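Local coordinates for protein lipase-specific foldase (Burkholderia glumae, PDB 2ES4) that assists the folding of the extracellular lipase of Burkholderia glumae during the passage of that enzyme through the periplasm, at residues G182-Q185 with R186-R189; Q188-D191 with L192-R196; T238-A241 with D242-A246; E111-A114 with Q115-S119. All blocks are in the same frame, centred on the assembly; numbering follows the deposited sequence.

Contact 1 of 4, residues G182-Q185 with R186-R189; sequences GDEQ and RRQR
Arg-187 N donates to Asp-183 O over 2.9 Å in a nearly straight bond (176°), part of the i to i+4 backbone bonding by which an alpha-helix carries residues 182-185 into 186-189. Gln-188 N bonds to Glu-184 O and Arg-189 N to Gln-185 O in the same way. Arg-186 N reaches Gly-182 O only weakly, at 3.4 Å, close to a kink where the N atoms of Asp-183 and Glu-184 have no bond to the preceding turn.

Among the charged groups, the Arg-186 chain runs extended back over the backbone and lays its guanidinium on Gly-182. The Gly-182 O lies 3.4 Å above the centre of that plane, and Arg-186 NH2 comes to 3.7 Å from Gly-182 CA, where the glycine has no side chain in the way. The charge of Arg-186 is met through NH2, in a salt bridge to Glu-178. Asp-183 OD1 stays 4.2 Å from Arg-186 NE, beyond a salt bridge.

Two further pairs pack along the helix. The amide of Gln-185 lies within 19° of parallel to the Arg-189 guanidinium, with Gln-185 CD 3.7 Å from Arg-189 NH2. Glu-184, whose CG is anti to its backbone N (chi1 -177°), runs beside Gln-188 in the same direction, their end groups nearly perpendicular, and Glu-184 CG touches Gln-188 OE1 at 3.7 Å. Their polar ends serve other partners: Glu-184 OE1 makes a salt bridge to Arg-86, and Gln-188 NE2 bonds to the backbone of another protein chain.

Helix 177-198 rests on helix 155-172, with Gln-185, Gln-188 and Arg-189 all on Leu-162, while Arg-86 ties it to helix 84-90.

Contact 2 of 4, residues Q188-D191 with L192-R196; sequences QRHD and LERIR
His-190 O receives two weak backbone bonds, from Glu-193 N at 3.2 Å and from Arg-194 N at 3.4 Å. This shared acceptor lies in the alpha-helix 177-198, where an i+3 bond is added to the usual i+4 pattern. Glu-193 N also bonds to Arg-189 O, and Leu-192 N to Gln-188 O at a firm 2.8 Å.

Arg-194 links two side chains of the previous turn. Its chain bends at chi3 (-54°), which carries the guanidinium alongside Asp-191; there Arg-194 NH1 forms an i to i+3 salt bridge with Asp-191 OD1 at 3.3 Å. The two side chains point the same way, their planes 49° apart. On the way, Arg-194 CD passes 3.8 Å from His-190 CE1, a van der Waals contact at the root of the arginine's charged end.

The second carboxylate oxygen, Asp-191 OD2, is hydrogen-bonded to an aromatic side chain of another protein chain. Asp-191 therefore joins an intrahelical ion pair to the interface, an arrangement that would probably favour its charged form. Leu-192, Arg-194 and Ile-195 pack on apolar side chains of the same partner. Ile-195 CG1 folds back over the preceding turn to lie 3.1 Å from Asp-191 O.

Contact 3 of 4, residues T238-A241 with D242-A246; sequences TKIA and DLQKA
Ala-241 O accepts two hydrogen bonds, one from Lys-245 N at 3.0 Å and one from a water at 2.6 Å. That water in turn accepts from Lys-245 NZ over 2.9 Å, so the lysine holds the same carbonyl twice, directly by its backbone and indirectly by its side chain. Lys-245 is extended as far as CE, and a chi4 of 62° turns the ammonium group back to within 3.9 Å of Ala-241 CB.

Along the same turns, Asp-242 N bonds to Thr-238 O at 2.8 Å. The carboxylate folds over that carbonyl too, placing Asp-242 OD2 3.0 Å from Thr-238 O; these are two acceptors with no bond between them, a contact that is probably somewhat unfavourable. Asp-242 OD2 also meets Thr-238 CG2 at 3.4 Å, while Thr-238 OG1 is engaged by Gln-234 NE2.

On the inward side, Ile-240 CG2 lies 3.8 Å from Gln-244 NE2, which makes a weak hydrogen bond to a polar side chain of another protein chain. Further out, Ile-240 rests on Met-272 and Ile-257, and Leu-243 on Met-253 and Ile-257, of helices 263-294 and 250-258. The whole is an amphipathic closing segment of helix 221-245, with a water-bridged lysine on its polar side.

Contact 4 of 4, residues E111-A114 with Q115-S119; sequences EIAA and QLDGS
Ile-112 O takes a sound backbone bond from Leu-116 N (2.8 Å, 165°) and a weak one from Gln-115 N, after which the chain leaves the helical path: Asp-117 adopts an extended psi of 121° and Gly-118 a positive phi.

Gln-115 lies alongside the turn before it, its chain extended beyond CG (chi2 -175°), which puts Gln-115 NE2 2.9 Å from a water that donates to Glu-111 O at 2.8 Å, doubling the weak 3.5 Å bond from Gln-115 N to Glu-111 O. Both ends of this amide are also held by the backbone of an earlier loop, OE1 by Leu-71 N and NE2 by Pro-69 O.

The turn belongs to an alpha-alpha hairpin: helix 101-116 is joined by a short connection to helix 120-137, with Ser-119 at the N-cap position of the second helix. Ser-119 OG reaches back to Leu-116 O at 2.7 Å, tying the start of one helix to the close of the other, and Gly-118 N bonds to Gln-122 OE1.

Apolar packing lines the inner side. Ile-112 CG2 lies 4.4 Å from Leu-116 CD1, a loose touch; Ile-112 continues onto Ala-125, Phe-88 and Phe-89, and Leu-116 onto Ala-121, Leu-71 and Leu-73.

In the fold
Four local helical contacts fall in three separate regions of an elongated, helical chain. Contacts 1 and 2 are successive turns of helix 177-198; they share Gln-188 and Arg-189, and their centres lie 10 Å apart. Contact 3 belongs to helix 221-245, with its nearest atoms about 17 Å from those of contact 2. Contact 4 stands on the opposite side of the chain's centre from contact 3, with centres 52 Å apart and nearest atoms about 38 Å apart. Contacts 1, 2 and 3 each touch another protein chain of the assembly, consistent with a foldase holding its lipase at several separate places, whereas no other chain touches contact 4.

Contact 1 of 4, residues G182-Q185 with R186-R189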
loop_
_atom_site.group_PDB
_atom_site.type_symbol
_atom_site.label_atom_id
_atom_site.label_comp_id
_atom_site.label_asym_id
_atom_site.label_seq_id
_atom_site.Cartn_x
_atom_site.Cartn_y
_atom_site.Cartn_z
ATOM N N GLY B 182 7.238 12.392 19.672
ATOM C CA GLY B 182 8.482 13.087 19.362
ATOM C C GLY B 182 8.917 12.970 17.919
ATOM O O GLY B 182 8.904 13.963 17.195
ATOM N N ASP B 183 9.193 11.745 17.479
ATOM C CA ASP B 183 9.621 11.484 16.106
ATOM C C ASP B 183 8.560 11.866 15.081
ATOM O O ASP B 183 8.866 12.545 14.098
ATOM C CB ASP B 183 9.990 10.013 15.933
ATOM C CG ASP B 183 11.049 9.555 16.917
ATOM O OD1 ASP B 183 12.118 10.201 17.000
ATOM O OD2 ASP B 183 10.808 8.547 17.614
ATOM N N GLU B 184 7.313 11.477 15.349
ATOM C CA GLU B 184 6.184 11.770 14.463
ATOM C C GLU B 184 6.068 13.264 14.158
ATOM O O GLU B 184 5.935 13.653 12.997
ATOM C CB GLU B 184 4.885 11.266 15.086
ATOM C CG GLU B 184 3.648 11.443 14.213
ATOM C CD GLU B 184 2.397 10.917 14.873
ATOM O OE1 GLU B 184 2.377 9.721 15.226
ATOM O OE2 GLU B 184 1.431 11.692 15.038
ATOM N N GLN B 185 6.170 14.084 15.203
ATOM C CA GLN B 185 6.097 15.535 15.077
ATOM C C GLN B 185 7.159 16.103 14.151
ATOM O O GLN B 185 6.838 16.859 13.243
ATOM C CB GLN B 185 6.214 16.201 16.448
ATOM C CG GLN B 185 4.960 16.094 17.312
ATOM C CD GLN B 185 3.827 17.004 16.862
ATOM O OE1 GLN B 185 2.721 16.931 17.392
ATOM N NE2 GLN B 185 4.099 17.874 15.896
ATOM N N ARG B 186 8.405 15.671 14.341
ATOM C CA ARG B 186 9.534 16.124 13.522
ATOM C C ARG B 186 9.322 15.733 12.070
ATOM O O ARG B 186 9.350 16.591 11.194
ATOM C CB ARG B 186 10.841 15.504 14.001
ATOM C CG ARG B 186 11.030 15.545 15.478
ATOM C CD ARG B 186 12.356 14.928 15.901
ATOM N NE ARG B 186 12.308 14.373 17.257
ATOM C CZ ARG B 186 11.978 15.053 18.355
ATOM N NH1 ARG B 186 11.656 16.342 18.296
ATOM N NH2 ARG B 186 11.945 14.433 19.521
ATOM N N ARG B 187 9.041 14.446 11.850
ATOM C CA ARG B 187 8.794 13.879 10.522
ATOM C C ARG B 187 7.805 14.731 9.726
ATOM O O ARG B 187 8.127 15.207 8.637
ATOM C CB ARG B 187 8.250 12.454 10.665
ATOM C CG ARG B 187 8.081 11.677 9.362
ATOM C CD ARG B 187 7.518 10.282 9.617
ATOM N NE ARG B 187 6.093 10.284 9.970
ATOM C CZ ARG B 187 5.445 9.246 10.502
ATOM N NH1 ARG B 187 6.088 8.115 10.758
ATOM N NH2 ARG B 187 4.147 9.323 10.754
ATOM N N GLN B 188 6.644 14.991 10.328
ATOM C CA GLN B 188 5.594 15.783 9.696
ATOM C C GLN B 188 5.983 17.237 9.481
ATOM O O GLN B 188 5.902 17.725 8.358
ATOM C CB GLN B 188 4.307 15.708 10.504
ATOM C CG GLN B 188 3.713 14.319 10.600
ATOM C CD GLN B 188 2.466 14.284 11.457
ATOM O OE1 GLN B 188 2.503 14.614 12.642
ATOM N NE2 GLN B 188 1.351 13.886 10.860
ATOM N N ARG B 189 6.447 17.903 10.541
ATOM C CA ARG B 189 6.865 19.309 10.461
ATOM C C ARG B 189 7.903 19.507 9.362
ATOM O O ARG B 189 7.750 20.383 8.509
ATOM C CB ARG B 189 7.452 19.782 11.790
ATOM C CG ARG B 189 6.472 19.788 12.934
ATOM C CD ARG B 189 7.143 20.197 14.244
ATOM N NE ARG B 189 6.232 20.125 15.391
ATOM C CZ ARG B 189 5.128 20.859 15.539
ATOM N NH1 ARG B 189 4.768 21.738 14.614
ATOM N NH2 ARG B 189 4.371 20.706 16.616
#

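Contact 2 of 4, residues Q188-D191 with L192-R196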
loop_
_atom_site.group_PDB
_atom_site.type_symbol
_atom_site.label_atom_id
_atom_site.label_comp_id
_atom_site.label_asym_id
_atom_site.label_seq_id
_atom_site.Cartn_x
_atom_site.Cartn_y
_atom_site.Cartn_z
ATOM N N GLN B 188 6.644 14.991 10.328
ATOM C CA GLN B 188 5.594 15.783 9.696
ATOM C C GLN B 188 5.983 17.237 9.481
ATOM O O GLN B 188 5.902 17.725 8.358
ATOM C CB GLN B 188 4.307 15.708 10.504
ATOM C CG GLN B 188 3.713 14.319 10.600
ATOM C CD GLN B 188 2.466 14.284 11.457
ATOM O OE1 GLN B 188 2.503 14.614 12.642
ATOM N NE2 GLN B 188 1.351 13.886 10.860
ATOM N N ARG B 189 6.447 17.903 10.541
ATOM C CA ARG B 189 6.865 19.309 10.461
ATOM C C ARG B 189 7.903 19.507 9.362
ATOM O O ARG B 189 7.750 20.383 8.509
ATOM C CB ARG B 189 7.452 19.782 11.790
ATOM C CG ARG B 189 6.472 19.788 12.934
ATOM C CD ARG B 189 7.143 20.197 14.244
ATOM N NE ARG B 189 6.232 20.125 15.391
ATOM C CZ ARG B 189 5.128 20.859 15.539
ATOM N NH1 ARG B 189 4.768 21.738 14.614
ATOM N NH2 ARG B 189 4.371 20.706 16.616
ATOM N N HIS B 190 8.894 18.616 9.341
ATOM C CA HIS B 190 9.967 18.645 8.353
ATOM C C HIS B 190 9.436 18.506 6.924
ATOM O O HIS B 190 9.780 19.312 6.058
ATOM C CB HIS B 190 10.979 17.540 8.652
ATOM C CG HIS B 190 12.169 17.550 7.748
ATOM N ND1 HIS B 190 12.103 17.138 6.432
ATOM C CD2 HIS B 190 13.449 17.913 7.969
ATOM C CE1 HIS B 190 13.298 17.242 5.885
ATOM N NE2 HIS B 190 14.134 17.712 6.793
ATOM N N ASP B 191 8.593 17.500 6.689
ATOM C CA ASP B 191 8.018 17.271 5.364
ATOM C C ASP B 191 7.076 18.382 4.946
ATOM O O ASP B 191 7.075 18.788 3.787
ATOM C CB ASP B 191 7.285 15.933 5.303
ATOM C CG ASP B 191 8.225 14.748 5.380
ATOM O OD1 ASP B 191 9.287 14.775 4.723
ATOM O OD2 ASP B 191 7.904 13.782 6.098
ATOM N N LEU B 192 6.323 18.910 5.911
ATOM C CA LEU B 192 5.380 19.993 5.654
ATOM C C LEU B 192 6.100 21.224 5.108
ATOM O O LEU B 192 5.547 21.974 4.300
ATOM C CB LEU B 192 4.625 20.349 6.929
ATOM C CG LEU B 192 3.404 21.237 6.763
ATOM C CD1 LEU B 192 2.420 20.602 5.796
ATOM C CD2 LEU B 192 2.779 21.420 8.064
ATOM N N GLU B 193 7.355 21.384 5.522
ATOM C CA GLU B 193 8.187 22.488 5.072
ATOM C C GLU B 193 8.613 22.319 3.632
ATOM O O GLU B 193 8.416 23.221 2.819
ATOM C CB GLU B 193 9.424 22.628 5.952
ATOM C CG GLU B 193 9.200 23.444 7.206
ATOM C CD GLU B 193 8.765 24.868 6.900
ATOM O OE1 GLU B 193 9.498 25.575 6.173
ATOM O OE2 GLU B 193 7.679 25.269 7.370
ATOM N N ARG B 194 9.147 21.141 3.312
ATOM C CA ARG B 194 9.598 20.825 1.959
ATOM C C ARG B 194 8.488 21.043 0.937
ATOM O O ARG B 194 8.744 21.494 -0.176
ATOM C CB ARG B 194 10.082 19.387 1.872
ATOM C CG ARG B 194 11.183 19.039 2.843
ATOM C CD ARG B 194 11.867 17.757 2.438
ATOM N NE ARG B 194 10.919 16.661 2.260
ATOM C CZ ARG B 194 11.217 15.491 1.703
ATOM N NH1 ARG B 194 10.284 14.559 1.588
ATOM N NH2 ARG B 194 12.446 15.245 1.270
ATOM N N ILE B 195 7.250 20.789 1.363
ATOM C CA ILE B 195 6.079 20.972 0.512
ATOM C C ILE B 195 5.823 22.460 0.282
ATOM O O ILE B 195 5.531 22.872 -0.843
ATOM C CB ILE B 195 4.822 20.339 1.130
ATOM C CG1 ILE B 195 5.078 18.863 1.425
ATOM C CG2 ILE B 195 3.634 20.474 0.169
ATOM C CD1 ILE B 195 3.951 18.179 2.111
ATOM N N ARG B 196 5.944 23.254 1.349
ATOM C CA ARG B 196 5.738 24.700 1.279
ATOM C C ARG B 196 6.789 25.337 0.385
ATOM O O ARG B 196 6.457 26.095 -0.520
ATOM C CB ARG B 196 5.810 25.322 2.672
#

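Contact 3 of 4, residues T238-A241 with D242-A246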
loop_
_atom_site.group_PDB
_atom_site.type_symbol
_atom_site.label_atom_id
_atom_site.label_comp_id
_atom_site.label_asym_id
_atom_site.label_seq_id
_atom_site.Cartn_x
_atom_site.Cartn_y
_atom_site.Cartn_z
ATOM N N THR B 238 19.004 -0.351 -8.140
ATOM C CA THR B 238 19.095 0.601 -9.248
ATOM C C THR B 238 20.287 0.330 -10.167
ATOM O O THR B 238 20.180 0.515 -11.379
ATOM C CB THR B 238 19.163 2.058 -8.743
ATOM O OG1 THR B 238 17.994 2.347 -7.971
ATOM C CG2 THR B 238 19.240 3.047 -9.901
ATOM N N LYS B 239 21.406 -0.122 -9.599
ATOM C CA LYS B 239 22.593 -0.421 -10.402
ATOM C C LYS B 239 22.297 -1.539 -11.395
ATOM O O LYS B 239 22.691 -1.464 -12.560
ATOM C CB LYS B 239 23.761 -0.835 -9.521
ATOM C CG LYS B 239 24.217 0.236 -8.547
ATOM C CD LYS B 239 25.458 -0.185 -7.803
ATOM C CE LYS B 239 26.602 -0.207 -8.756
ATOM N NZ LYS B 239 26.943 1.109 -9.336
ATOM N N ILE B 240 21.547 -2.539 -10.933
ATOM C CA ILE B 240 21.164 -3.668 -11.773
ATOM C C ILE B 240 20.185 -3.194 -12.846
ATOM O O ILE B 240 20.370 -3.491 -14.030
ATOM C CB ILE B 240 20.523 -4.800 -10.941
ATOM C CG1 ILE B 240 21.533 -5.332 -9.920
ATOM C CG2 ILE B 240 20.047 -5.930 -11.853
ATOM C CD1 ILE B 240 20.992 -6.399 -8.993
ATOM N N ALA B 241 19.182 -2.418 -12.428
ATOM C CA ALA B 241 18.167 -1.888 -13.340
ATOM C C ALA B 241 18.778 -1.045 -14.450
ATOM O O ALA B 241 18.398 -1.184 -15.611
ATOM C CB ALA B 241 17.136 -1.079 -12.577
ATOM N N ASP B 242 19.767 -0.223 -14.095
ATOM C CA ASP B 242 20.452 0.634 -15.063
ATOM C C ASP B 242 21.187 -0.163 -16.134
ATOM O O ASP B 242 21.153 0.202 -17.312
ATOM C CB ASP B 242 21.434 1.581 -14.368
ATOM C CG ASP B 242 20.741 2.657 -13.546
ATOM O OD1 ASP B 242 19.616 3.076 -13.904
ATOM O OD2 ASP B 242 21.329 3.089 -12.533
ATOM N N LEU B 243 21.810 -1.269 -15.733
ATOM C CA LEU B 243 22.526 -2.121 -16.679
ATOM C C LEU B 243 21.567 -2.796 -17.654
ATOM O O LEU B 243 21.886 -2.960 -18.832
ATOM C CB LEU B 243 23.364 -3.157 -15.945
ATOM C CG LEU B 243 24.635 -2.588 -15.325
ATOM C CD1 LEU B 243 25.217 -3.562 -14.349
ATOM C CD2 LEU B 243 25.634 -2.260 -16.428
ATOM N N GLN B 244 20.368 -3.122 -17.173
ATOM C CA GLN B 244 19.350 -3.737 -18.022
ATOM C C GLN B 244 18.883 -2.735 -19.069
ATOM O O GLN B 244 18.818 -3.062 -20.255
ATOM C CB GLN B 244 18.148 -4.181 -17.206
ATOM C CG GLN B 244 18.431 -5.264 -16.220
ATOM C CD GLN B 244 17.207 -5.637 -15.434
ATOM O OE1 GLN B 244 16.305 -6.311 -15.935
ATOM N NE2 GLN B 244 17.181 -5.236 -14.178
ATOM N N LYS B 245 18.616 -1.503 -18.627
ATOM C CA LYS B 245 18.170 -0.423 -19.512
ATOM C C LYS B 245 19.214 -0.103 -20.575
ATOM O O LYS B 245 18.871 0.295 -21.693
ATOM C CB LYS B 245 17.865 0.841 -18.711
ATOM C CG LYS B 245 16.629 0.750 -17.845
ATOM C CD LYS B 245 16.361 2.062 -17.123
ATOM C CE LYS B 245 15.080 2.002 -16.298
ATOM N NZ LYS B 245 15.135 0.973 -15.219
ATOM N N ALA B 246 20.483 -0.318 -20.228
ATOM C CA ALA B 246 21.596 -0.079 -21.139
ATOM C C ALA B 246 21.769 -1.242 -22.115
ATOM O O ALA B 246 22.549 -1.149 -23.067
ATOM C CB ALA B 246 22.882 0.147 -20.354
HETATM O O HOH W 1 15.895 -1.694 -16.145
#

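Contact 4 of 4, residues E111-A114 with Q115-S119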
loop_
_atom_site.group_PDB
_atom_site.type_symbol
_atom_site.label_atom_id
_atom_site.label_comp_id
_atom_site.label_asym_id
_atom_site.label_seq_id
_atom_site.Cartn_x
_atom_site.Cartn_y
_atom_site.Cartn_z
ATOM N N GLU B 111 -3.590 -7.749 28.036
ATOM C CA GLU B 111 -2.326 -7.754 27.296
ATOM C C GLU B 111 -1.178 -7.253 28.161
ATOM O O GLU B 111 -0.089 -7.825 28.141
ATOM C CB GLU B 111 -2.439 -6.903 26.037
ATOM C CG GLU B 111 -3.470 -7.383 25.038
ATOM C CD GLU B 111 -2.914 -8.314 23.979
ATOM O OE1 GLU B 111 -2.495 -9.435 24.322
ATOM O OE2 GLU B 111 -2.902 -7.925 22.793
ATOM N N ILE B 112 -1.442 -6.207 28.944
ATOM C CA ILE B 112 -0.442 -5.648 29.855
ATOM C C ILE B 112 -0.080 -6.700 30.903
ATOM O O ILE B 112 1.100 -6.945 31.164
ATOM C CB ILE B 112 -0.967 -4.396 30.588
ATOM C CG1 ILE B 112 -1.167 -3.250 29.600
ATOM C CG2 ILE B 112 0.007 -3.978 31.692
ATOM C CD1 ILE B 112 -1.768 -1.996 30.193
ATOM N N ALA B 113 -1.111 -7.330 31.469
ATOM C CA ALA B 113 -0.941 -8.362 32.487
ATOM C C ALA B 113 -0.142 -9.548 31.971
ATOM O O ALA B 113 0.704 -10.069 32.669
ATOM C CB ALA B 113 -2.281 -8.828 32.992
ATOM N N ALA B 114 -0.373 -9.935 30.721
ATOM C CA ALA B 114 0.343 -11.060 30.123
ATOM C C ALA B 114 1.862 -10.857 30.143
ATOM O O ALA B 114 2.615 -11.789 30.416
ATOM C CB ALA B 114 -0.137 -11.278 28.709
ATOM N N GLN B 115 2.288 -9.616 29.920
ATOM C CA GLN B 115 3.705 -9.276 29.904
ATOM C C GLN B 115 4.266 -8.845 31.254
ATOM O O GLN B 115 5.384 -9.220 31.614
ATOM C CB GLN B 115 3.974 -8.164 28.884
ATOM C CG GLN B 115 3.795 -8.565 27.430
ATOM C CD GLN B 115 4.202 -7.464 26.463
ATOM O OE1 GLN B 115 5.191 -6.760 26.681
ATOM N NE2 GLN B 115 3.439 -7.311 25.388
ATOM N N LEU B 116 3.502 -8.033 31.982
ATOM C CA LEU B 116 3.956 -7.483 33.256
ATOM C C LEU B 116 3.162 -7.878 34.492
ATOM O O LEU B 116 3.181 -7.155 35.490
ATOM C CB LEU B 116 3.991 -5.955 33.148
ATOM C CG LEU B 116 4.597 -5.341 31.886
ATOM C CD1 LEU B 116 4.397 -3.865 31.871
ATOM C CD2 LEU B 116 6.068 -5.710 31.782
ATOM N N ASP B 117 2.504 -9.036 34.455
ATOM C CA ASP B 117 1.706 -9.504 35.600
ATOM C C ASP B 117 2.503 -9.540 36.888
ATOM O O ASP B 117 3.562 -10.170 36.951
ATOM C CB ASP B 117 1.160 -10.905 35.343
ATOM C CG ASP B 117 -0.323 -11.035 35.646
ATOM O OD1 ASP B 117 -0.894 -12.091 35.304
ATOM O OD2 ASP B 117 -0.920 -10.100 36.219
ATOM N N GLY B 118 2.022 -8.793 37.878
ATOM C CA GLY B 118 2.680 -8.735 39.173
ATOM C C GLY B 118 4.016 -8.017 39.173
ATOM O O GLY B 118 5.049 -8.623 39.479
ATOM N N SER B 119 3.997 -6.739 38.812
ATOM C CA SER B 119 5.211 -5.932 38.773
ATOM C C SER B 119 4.863 -4.450 38.751
ATOM O O SER B 119 3.764 -4.078 38.323
ATOM C CB SER B 119 6.067 -6.296 37.540
ATOM O OG SER B 119 5.437 -5.908 36.336
HETATM O O HOH W 2 0.843 -8.555 25.549
#